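Local coordinates for protein mannose-6-phosphate isomerase (Helicobacter pylori, PDB 2QH5) that probably makes GDP-mannose from mannose 1-phosphate and GTP, an activity of the N-terminal nucleotidyltransferase domain crystallised here, at residues A[136-141]-A[249-254]; A[202-207]-A[254-259]. One frame throughout, in Å; residues are numbered along the deposited sequence.

Interaction 1: A[136-141]-A[249-254]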
loop_
_atom_site.group_PDB
_atom_site.type_symbol
_atom_site.label_atom_id
_atom_site.label_comp_id
_atom_site.label_asym_id
_atom_site.label_seq_id
_atom_site.Cartn_x
_atom_site.Cartn_y
_atom_site.Cartn_z
ATOM N N GLY A 136 12.694 -10.890 -6.608
ATOM C CA GLY A 136 11.747 -11.816 -5.998
ATOM C C GLY A 136 11.443 -11.495 -4.550
ATOM O O GLY A 136 10.944 -12.352 -3.820
ATOM N N PHE A 137 11.732 -10.258 -4.148
ATOM C CA PHE A 137 11.520 -9.787 -2.778
ATOM C C PHE A 137 10.221 -8.979 -2.578
ATOM O O PHE A 137 9.653 -8.426 -3.539
ATOM C CB PHE A 137 12.698 -8.919 -2.331
ATOM C CG PHE A 137 14.005 -9.659 -2.200
ATOM C CD1 PHE A 137 15.019 -9.476 -3.141
ATOM C CD2 PHE A 137 14.235 -10.509 -1.121
ATOM C CE1 PHE A 137 16.241 -10.144 -3.024
ATOM C CE2 PHE A 137 15.444 -11.178 -0.994
ATOM C CZ PHE A 137 16.452 -10.995 -1.948
ATOM N N LEU A 138 9.776 -8.934 -1.320
ATOM C CA LEU A 138 8.725 -8.038 -0.837
ATOM C C LEU A 138 9.399 -6.843 -0.189
ATOM O O LEU A 138 10.038 -6.972 0.857
ATOM C CB LEU A 138 7.849 -8.725 0.221
ATOM C CG LEU A 138 7.152 -10.043 -0.117
ATOM C CD1 LEU A 138 6.308 -10.505 1.058
ATOM C CD2 LEU A 138 6.299 -9.901 -1.365
ATOM N N VAL A 139 9.254 -5.679 -0.801
ATOM C CA VAL A 139 10.053 -4.541 -0.406
ATOM C C VAL A 139 9.225 -3.625 0.450
ATOM O O VAL A 139 8.109 -3.254 0.092
ATOM C CB VAL A 139 10.628 -3.774 -1.630
ATOM C CG1 VAL A 139 11.670 -2.777 -1.189
ATOM C CG2 VAL A 139 11.222 -4.743 -2.640
ATOM N N THR A 140 9.790 -3.281 1.599
ATOM C CA THR A 140 9.187 -2.346 2.527
ATOM C C THR A 140 10.077 -1.098 2.642
ATOM O O THR A 140 11.186 -1.082 2.111
ATOM C CB THR A 140 8.963 -3.013 3.892
ATOM O OG1 THR A 140 8.123 -2.177 4.694
ATOM C CG2 THR A 140 10.285 -3.264 4.609
ATOM N N PHE A 141 9.590 -0.051 3.305
ATOM C CA PHE A 141 10.326 1.207 3.386
ATOM C C PHE A 141 10.506 1.677 4.827
ATOM O O PHE A 141 9.539 1.764 5.586
ATOM C CB PHE A 141 9.634 2.310 2.578
ATOM C CG PHE A 141 9.684 2.116 1.083
ATOM C CD1 PHE A 141 8.820 1.226 0.441
ATOM C CD2 PHE A 141 10.560 2.863 0.306
ATOM C CE1 PHE A 141 8.855 1.060 -0.944
ATOM C CE2 PHE A 141 10.599 2.703 -1.084
ATOM C CZ PHE A 141 9.745 1.804 -1.708
ATOM N N ALA A 249 -0.638 -10.215 8.663
ATOM C CA ALA A 249 -0.868 -11.365 7.780
ATOM C C ALA A 249 0.398 -11.950 7.176
ATOM O O ALA A 249 0.540 -13.175 7.071
ATOM C CB ALA A 249 -1.835 -10.985 6.660
ATOM N N LEU A 250 1.312 -11.075 6.777
ATOM C CA LEU A 250 2.402 -11.491 5.906
ATOM C C LEU A 250 3.775 -10.994 6.330
ATOM O O LEU A 250 4.730 -11.772 6.382
ATOM C CB LEU A 250 2.107 -11.049 4.473
ATOM C CG LEU A 250 3.100 -11.406 3.372
ATOM C CD1 LEU A 250 3.327 -12.912 3.287
ATOM C CD2 LEU A 250 2.590 -10.852 2.055
ATOM N N MET A 251 3.868 -9.703 6.630
ATOM C CA MET A 251 5.159 -9.077 6.895
ATOM C C MET A 251 5.828 -9.572 8.181
ATOM O O MET A 251 7.038 -9.478 8.323
ATOM C CB MET A 251 5.041 -7.548 6.883
ATOM C CG MET A 251 4.440 -6.978 5.606
ATOM S SD MET A 251 5.430 -7.326 4.139
ATOM C CE MET A 251 4.290 -6.960 2.817
ATOM N N GLN A 252 5.057 -10.126 9.106
ATOM C CA GLN A 252 5.648 -10.688 10.321
ATOM C C GLN A 252 6.109 -12.142 10.140
ATOM O O GLN A 252 6.654 -12.748 11.068
ATOM C CB GLN A 252 4.678 -10.580 11.500
ATOM C CG GLN A 252 4.570 -9.180 12.079
ATOM C CD GLN A 252 3.928 -9.155 13.454
ATOM O OE1 GLN A 252 4.053 -8.173 14.187
ATOM N NE2 GLN A 252 3.237 -10.236 13.814
ATOM N N GLN A 253 5.901 -12.699 8.950
ATOM C CA GLN A 253 6.200 -14.110 8.723
ATOM C C GLN A 253 6.986 -14.381 7.461
ATOM O O GLN A 253 7.515 -15.479 7.293
ATOM C CB GLN A 253 4.911 -14.922 8.689
ATOM C CG GLN A 253 4.419 -15.306 10.057
ATOM C CD GLN A 253 2.985 -14.920 10.258
ATOM O OE1 GLN A 253 2.665 -14.154 11.167
ATOM N NE2 GLN A 253 2.106 -15.426 9.399
ATOM N N SER A 254 7.052 -13.398 6.571
ATOM C CA SER A 254 7.753 -13.582 5.303
ATOM C C SER A 254 9.286 -13.592 5.468
ATOM O O SER A 254 9.871 -12.747 6.170
ATOM C CB SER A 254 7.323 -12.526 4.282
ATOM O OG SER A 254 7.946 -12.759 3.032
#

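Interaction 2: A[202-207]-A[254-259]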
loop_
_atom_site.group_PDB
_atom_site.type_symbol
_atom_site.label_atom_id
_atom_site.label_comp_id
_atom_site.label_asym_id
_atom_site.label_seq_id
_atom_site.Cartn_x
_atom_site.Cartn_y
_atom_site.Cartn_z
ATOM N N LEU A 202 1.559 -14.922 0.208
ATOM C CA LEU A 202 0.294 -14.966 0.928
ATOM C C LEU A 202 -0.222 -16.403 1.009
ATOM O O LEU A 202 -0.734 -16.804 2.040
ATOM C CB LEU A 202 -0.749 -14.035 0.298
ATOM C CG LEU A 202 -1.892 -13.516 1.188
ATOM C CD1 LEU A 202 -1.414 -12.788 2.436
ATOM C CD2 LEU A 202 -2.736 -12.583 0.382
ATOM N N LYS A 203 -0.063 -17.182 -0.060
ATOM C CA LYS A 203 -0.453 -18.594 -0.022
ATOM C C LYS A 203 0.262 -19.338 1.108
ATOM O O LYS A 203 -0.379 -20.030 1.901
ATOM C CB LYS A 203 -0.182 -19.277 -1.362
ATOM C CG LYS A 203 -1.003 -20.540 -1.592
ATOM C CD LYS A 203 -0.999 -20.924 -3.071
ATOM C CE LYS A 203 -1.735 -22.239 -3.317
ATOM N NZ LYS A 203 -0.882 -23.428 -2.981
ATOM N N LYS A 204 1.582 -19.163 1.180
ATOM C CA LYS A 204 2.411 -19.767 2.215
ATOM C C LYS A 204 2.010 -19.371 3.632
ATOM O O LYS A 204 1.906 -20.225 4.511
ATOM C CB LYS A 204 3.886 -19.399 2.015
ATOM C CG LYS A 204 4.624 -20.221 0.963
ATOM C CD LYS A 204 6.077 -20.524 1.382
ATOM C CE LYS A 204 7.034 -19.353 1.145
ATOM N NZ LYS A 204 7.254 -19.058 -0.306
ATOM N N HIS A 205 1.795 -18.079 3.853
ATOM C CA HIS A 205 1.768 -17.559 5.215
ATOM C C HIS A 205 0.393 -17.194 5.752
ATOM O O HIS A 205 0.161 -17.271 6.962
ATOM C CB HIS A 205 2.768 -16.409 5.363
ATOM C CG HIS A 205 4.191 -16.866 5.298
ATOM N ND1 HIS A 205 5.007 -16.618 4.216
ATOM C CD2 HIS A 205 4.927 -17.606 6.163
ATOM C CE1 HIS A 205 6.191 -17.163 4.425
ATOM N NE2 HIS A 205 6.169 -17.768 5.598
ATOM N N ALA A 206 -0.512 -16.805 4.857
ATOM C CA ALA A 206 -1.907 -16.581 5.228
ATOM C C ALA A 206 -2.834 -17.215 4.191
ATOM O O ALA A 206 -3.535 -16.504 3.459
ATOM C CB ALA A 206 -2.185 -15.094 5.379
ATOM N N PRO A 207 -2.841 -18.563 4.127
ATOM C CA PRO A 207 -3.538 -19.312 3.076
ATOM C C PRO A 207 -5.041 -19.070 3.026
ATOM O O PRO A 207 -5.630 -19.078 1.944
ATOM C CB PRO A 207 -3.263 -20.779 3.436
ATOM C CG PRO A 207 -2.847 -20.777 4.851
ATOM C CD PRO A 207 -2.184 -19.462 5.096
ATOM N N SER A 254 7.052 -13.398 6.571
ATOM C CA SER A 254 7.753 -13.582 5.303
ATOM C C SER A 254 9.286 -13.592 5.468
ATOM O O SER A 254 9.871 -12.747 6.170
ATOM C CB SER A 254 7.323 -12.526 4.282
ATOM O OG SER A 254 7.946 -12.759 3.032
ATOM N N HIS A 255 9.918 -14.563 4.815
ATOM C CA HIS A 255 11.368 -14.666 4.802
ATOM C C HIS A 255 11.984 -13.822 3.680
ATOM O O HIS A 255 13.208 -13.743 3.568
ATOM C CB HIS A 255 11.797 -16.127 4.649
ATOM C CG HIS A 255 11.380 -17.005 5.788
ATOM N ND1 HIS A 255 11.943 -16.918 7.043
ATOM C CD2 HIS A 255 10.460 -17.999 5.856
ATOM C CE1 HIS A 255 11.384 -17.815 7.837
ATOM N NE2 HIS A 255 10.482 -18.482 7.141
ATOM N N LYS A 256 11.136 -13.190 2.868
ATOM C CA LYS A 256 11.573 -12.510 1.649
ATOM C C LYS A 256 11.470 -10.986 1.690
ATOM O O LYS A 256 11.152 -10.357 0.682
ATOM C CB LYS A 256 10.806 -13.059 0.456
ATOM C CG LYS A 256 10.989 -14.545 0.304
ATOM C CD LYS A 256 10.387 -15.094 -0.964
ATOM C CE LYS A 256 10.725 -16.577 -1.068
ATOM N NZ LYS A 256 9.913 -17.281 -2.086
ATOM N N ILE A 257 11.790 -10.398 2.838
ATOM C CA ILE A 257 11.628 -8.962 3.062
ATOM C C ILE A 257 12.942 -8.169 3.039
ATOM O O ILE A 257 13.863 -8.457 3.809
ATOM C CB ILE A 257 10.896 -8.707 4.405
ATOM C CG1 ILE A 257 9.534 -9.396 4.388
ATOM C CG2 ILE A 257 10.740 -7.198 4.695
ATOM C CD1 ILE A 257 8.875 -9.461 5.739
ATOM N N LYS A 258 13.012 -7.164 2.164
ATOM C CA LYS A 258 14.101 -6.183 2.190
ATOM C C LYS A 258 13.585 -4.774 2.488
ATOM O O LYS A 258 12.398 -4.503 2.367
ATOM C CB LYS A 258 14.890 -6.200 0.877
ATOM C CG LYS A 258 15.621 -7.516 0.592
ATOM C CD LYS A 258 16.789 -7.745 1.540
ATOM C CE LYS A 258 17.622 -8.937 1.104
ATOM N NZ LYS A 258 17.171 -10.197 1.735
ATOM N N MET A 259 14.480 -3.878 2.879
ATOM C CA MET A 259 14.083 -2.525 3.241
ATOM C C MET A 259 14.818 -1.504 2.375
ATOM O O MET A 259 15.920 -1.769 1.895
ATOM C CB MET A 259 14.386 -2.272 4.718
ATOM C CG MET A 259 13.591 -1.138 5.341
ATOM S SD MET A 259 14.226 -0.643 6.950
ATOM C CE MET A 259 15.487 0.499 6.405
HETATM O O HOH W 1 7.069 -16.703 -2.368
#

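Interaction 1: A[136-141]-A[249-254]
Leu138 pushes one methyl group, CD1, against the end of helix 246-251 and the turn after it, where Leu250, Met251 and Ser254 meet it. The contact belongs to the GT-A-type nucleotidyltransferase fold. It joins the start of strand 138-144, in the mixed sheet, to a short helix whose chain continues through a loop into strand 257-261, the parallel neighbour of that strand. Leu138 supplies about half of the buried surface. Its CG lies anti to the carbonyl carbon, and CD1 is anti to CA (chi2 -178°), which makes this methyl the leading point of an outstretched side chain. Leu250 meets it tip to tip, with CD2 of Leu250 3.9 Å from CD1 of Leu138. Met251 comes in from another side: its chain bends at chi2 (-62°) and runs nearly extended at chi3, bringing CE to 4.4 Å from Leu138 CD1, a looser approach. Phe193 and Val197 also pack on Leu138, while Phe191 touches Met251, so strand 184-194 and helix 195-205 add to the apolar surroundings. The third wall is mixed in character. Ser254 CB is 3.9 Å from Leu138 CD1, and Ser254 OG is nearer still, at 3.4 Å. A methyl offers OG no hydrogen bond, so this is van der Waals contact; the polar bonds of OG are with the carboxylate of Glu201 and the backbone N of Lys256. This end of the segment is held at one carbonyl: Leu250 O accepts from Gln253 N at 3.0 Å and from Ser254 N at 2.8 Å.

Interaction 2: A[202-207]-A[254-259]
His205, in the last turn of helix 195-205, lays its imidazole against the loop that leads into strand 257-261 of the nucleotidyltransferase domain. CB leaves the helix in the direction of that loop, with CG anti to the carbonyl carbon (chi1 -70°). Beyond CG, ND1 turns back to its own helix in a weak hydrogen bond with Glu201 O, and CD2 lies beside the side chain of Gln253. CE1 approaches the loop backbone, 4.0 Å from Ser254 CA. At the tip, NE2 faces His255 CD2 at 4.3 Å, close to the plane of the His205 ring, while Gln253 O stands above that plane. Ser254 N lies over the same face as this carbonyl; Lys204 CB covers part of the opposite face, offset toward the rim. The loop is shaped by an ST turn, in which Lys256 N donates to Ser254 OG at 3.2 Å. Farther out, the bent chain of Lys204 and the extended chain of Lys256 cross at about a right angle, their NZ atoms 3.7 Å apart. Glu201 forms a salt bridge with Lys204 and a long, weak ion pair with Lys256. The single carboxylate probably offsets part of the charge of the two ammonium groups, and the water between them accepts from both, at 2.9 Å from Lys256 NZ and weakly from Lys204 NZ, easing their closeness.

Overall arrangement
Interaction 1 is buried and almost wholly apolar, whereas interaction 2 lies at the surface and combines an imidazole packed on loop backbone with a second imidazole, two ammonium groups and a water. Their centres are only 5 Å apart, and Ser254 belongs to both: it packs inward against strand 138-144 and outward beside the end of helix 195-205. Glu201 links the two chemistries, one carboxylate oxygen bonded to the serine and the other facing the lysines. The two contacts are also joined through the sheet, where Leu138 N lies 2.8 Å from Lys256 O, a probable hydrogen bond. The loop from helix 246-251 leads into the sheet at strand 257-261 and on the way packs against the end of helix 195-205.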